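Local coordinates for phytase (Citrobacter braakii, PDB 3ZHC), which belongs to branch 2 of the histidine phosphatase superfamily and, as a disulfide-containing phytase, combines a mixed beta-sheet with helices, at residues M411-L414 against K415-S418. The protein carries 2 engineered substitutions. Sequence-based numbering, arbitrary orientation. Where two conformers were deposited one is given.
Sequences MCSL and KSFS
Ser413 turns its hydroxyl to the amide of Ser416 in the first turn of the helix that follows it, a compact example of how a chain leaving a strand starts a helix. Its CB carries OG into the position between the backbone N and the carbonyl carbon (chi1 73°), and from there OG accepts from the amide of Ser416 at 3.2 Å (N to OG), with an angle of 150° at the hydrogen. The Ser416 hydroxyl lies beside it, OG to OG 3.1 Å, and accepts a hydrogen bond from the backbone N of Glu405. The main chain then takes over: the carbonyl O of Ser413 receives Phe417 N at 2.8 Å, and that of Leu414 receives Ser418 N at 3.0 Å, the latter nearly straight at 165°. Cys412, its SG anti to the backbone N, brings its sulfur against the first turn, where it packs 3.5 Å from Ser416 CB and 3.8 Å from Phe417 CB. The same sulfur forms the disulfide to Cys403, so the loop bearing Cys403 and Glu405 is tied to the strand by the disulfide and to the first turn by the Ser416-Glu405 bond. Beyond CB the Phe417 ring leads away to Ile296 and Leu300 of helix 282-301. The Ser413 OG to Ser416 N bond is a serine N-cap, here where strand 412-413, paired antiparallel with 366-375, runs into helix 414-424.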
ATOM      1  N   MET B 411     -20.656   4.627  11.238  1.00 34.37           N
ATOM      2  CA  MET B 411     -21.255   5.771  10.525  1.00 33.88           C
ATOM      3  C   MET B 411     -21.172   7.065  11.324  1.00 33.37           C
ATOM      4  O   MET B 411     -21.340   7.057  12.537  1.00 33.41           O
ATOM      5  CB  MET B 411     -22.726   5.518  10.212  1.00 33.85           C
ATOM      6  CG  MET B 411     -23.029   4.239   9.463  1.00 33.89           C
ATOM      7  SD  MET B 411     -24.757   4.200   9.037  1.00 34.14           S
ATOM      8  CE  MET B 411     -24.969   2.487   8.560  1.00 34.40           C
ATOM      9  N   CYS B 412     -20.916   8.167  10.621  1.00 32.87           N
ATOM     10  CA  CYS B 412     -20.862   9.479  11.223  0.50 32.68           C
ATOM     11  C   CYS B 412     -22.291   9.940  11.491  1.00 32.25           C
ATOM     12  O   CYS B 412     -23.195   9.568  10.760  1.00 32.20           O
ATOM     13  CB  CYS B 412     -20.140  10.434  10.272  0.50 32.77           C
ATOM     14  SG  CYS B 412     -19.863  12.043  10.886  0.50 33.57           S
ATOM     15  N   SER B 413     -22.500  10.741  12.544  1.00 31.54           N
ATOM     16  CA  SER B 413     -23.845  11.296  12.794  1.00 30.78           C
ATOM     17  C   SER B 413     -24.035  12.397  11.754  1.00 30.14           C
ATOM     18  O   SER B 413     -23.048  12.976  11.264  1.00 29.95           O
ATOM     19  CB  SER B 413     -24.033  11.820  14.228  1.00 30.79           C
ATOM     20  OG  SER B 413     -23.348  13.035  14.460  1.00 30.66           O
ATOM     21  N   LEU B 414     -25.291  12.679  11.412  1.00 29.38           N
ATOM     22  CA  LEU B 414     -25.615  13.694  10.399  1.00 28.79           C
ATOM     23  C   LEU B 414     -24.986  15.080  10.717  1.00 28.17           C
ATOM     24  O   LEU B 414     -24.377  15.699   9.823  1.00 28.13           O
ATOM     25  CB  LEU B 414     -27.136  13.814  10.223  1.00 28.75           C
ATOM     26  CG  LEU B 414     -27.657  14.676   9.070  1.00 28.80           C
ATOM     27  CD1 LEU B 414     -27.235  14.104   7.718  1.00 28.69           C
ATOM     28  CD2 LEU B 414     -29.160  14.788   9.160  1.00 28.72           C
ATOM     29  N   LYS B 415     -25.124  15.549  11.972  1.00 27.59           N
ATOM     30  CA  LYS B 415     -24.566  16.859  12.372  0.50 27.34           C
ATOM     31  C   LYS B 415     -23.025  16.831  12.424  1.00 27.02           C
ATOM     32  O   LYS B 415     -22.390  17.809  12.096  1.00 26.92           O
ATOM     33  CB  LYS B 415     -25.168  17.347  13.704  0.50 27.38           C
ATOM     34  CG  LYS B 415     -26.667  17.697  13.601  0.50 27.57           C
ATOM     35  CD  LYS B 415     -27.183  18.466  14.833  0.50 27.79           C
ATOM     36  CE  LYS B 415     -27.013  17.662  16.118  0.50 27.93           C
ATOM     37  NZ  LYS B 415     -27.496  18.408  17.321  0.50 28.16           N
ATOM     38  N   SER B 416     -22.447  15.687  12.843  1.00 26.52           N
ATOM     39  CA  SER B 416     -20.969  15.506  12.849  1.00 26.17           C
ATOM     40  C   SER B 416     -20.416  15.547  11.422  1.00 25.76           C
ATOM     41  O   SER B 416     -19.350  16.116  11.184  1.00 25.62           O
ATOM     42  CB  SER B 416     -20.532  14.184  13.513  1.00 26.13           C
ATOM     43  OG  SER B 416     -20.585  14.253  14.911  1.00 26.44           O
ATOM     44  N   PHE B 417     -21.149  14.924  10.484  1.00 25.35           N
ATOM     45  CA  PHE B 417     -20.786  14.950   9.069  1.00 25.06           C
ATOM     46  C   PHE B 417     -20.836  16.383   8.545  1.00 24.87           C
ATOM     47  O   PHE B 417     -19.869  16.856   7.944  1.00 24.82           O
ATOM     48  CB  PHE B 417     -21.704  14.033   8.224  1.00 25.01           C
ATOM     49  CG  PHE B 417     -21.393  14.062   6.749  1.00 24.64           C
ATOM     50  CD1 PHE B 417     -20.269  13.392   6.250  1.00 24.29           C
ATOM     51  CD2 PHE B 417     -22.214  14.762   5.855  1.00 24.20           C
ATOM     52  CE1 PHE B 417     -19.958  13.415   4.870  1.00 24.22           C
ATOM     53  CE2 PHE B 417     -21.915  14.791   4.475  1.00 24.25           C
ATOM     54  CZ  PHE B 417     -20.780  14.112   3.985  1.00 24.02           C
ATOM     55  N   SER B 418     -21.961  17.062   8.788  1.00 24.71           N
ATOM     56  CA  SER B 418     -22.152  18.455   8.347  1.00 24.65           C
ATOM     57  C   SER B 418     -21.120  19.417   8.962  1.00 24.67           C
ATOM     58  O   SER B 418     -20.614  20.289   8.281  1.00 24.66           O
ATOM     59  CB  SER B 418     -23.566  18.933   8.672  1.00 24.65           C
ATOM     60  OG  SER B 418     -23.819  20.191   8.091  1.00 24.62           O
TER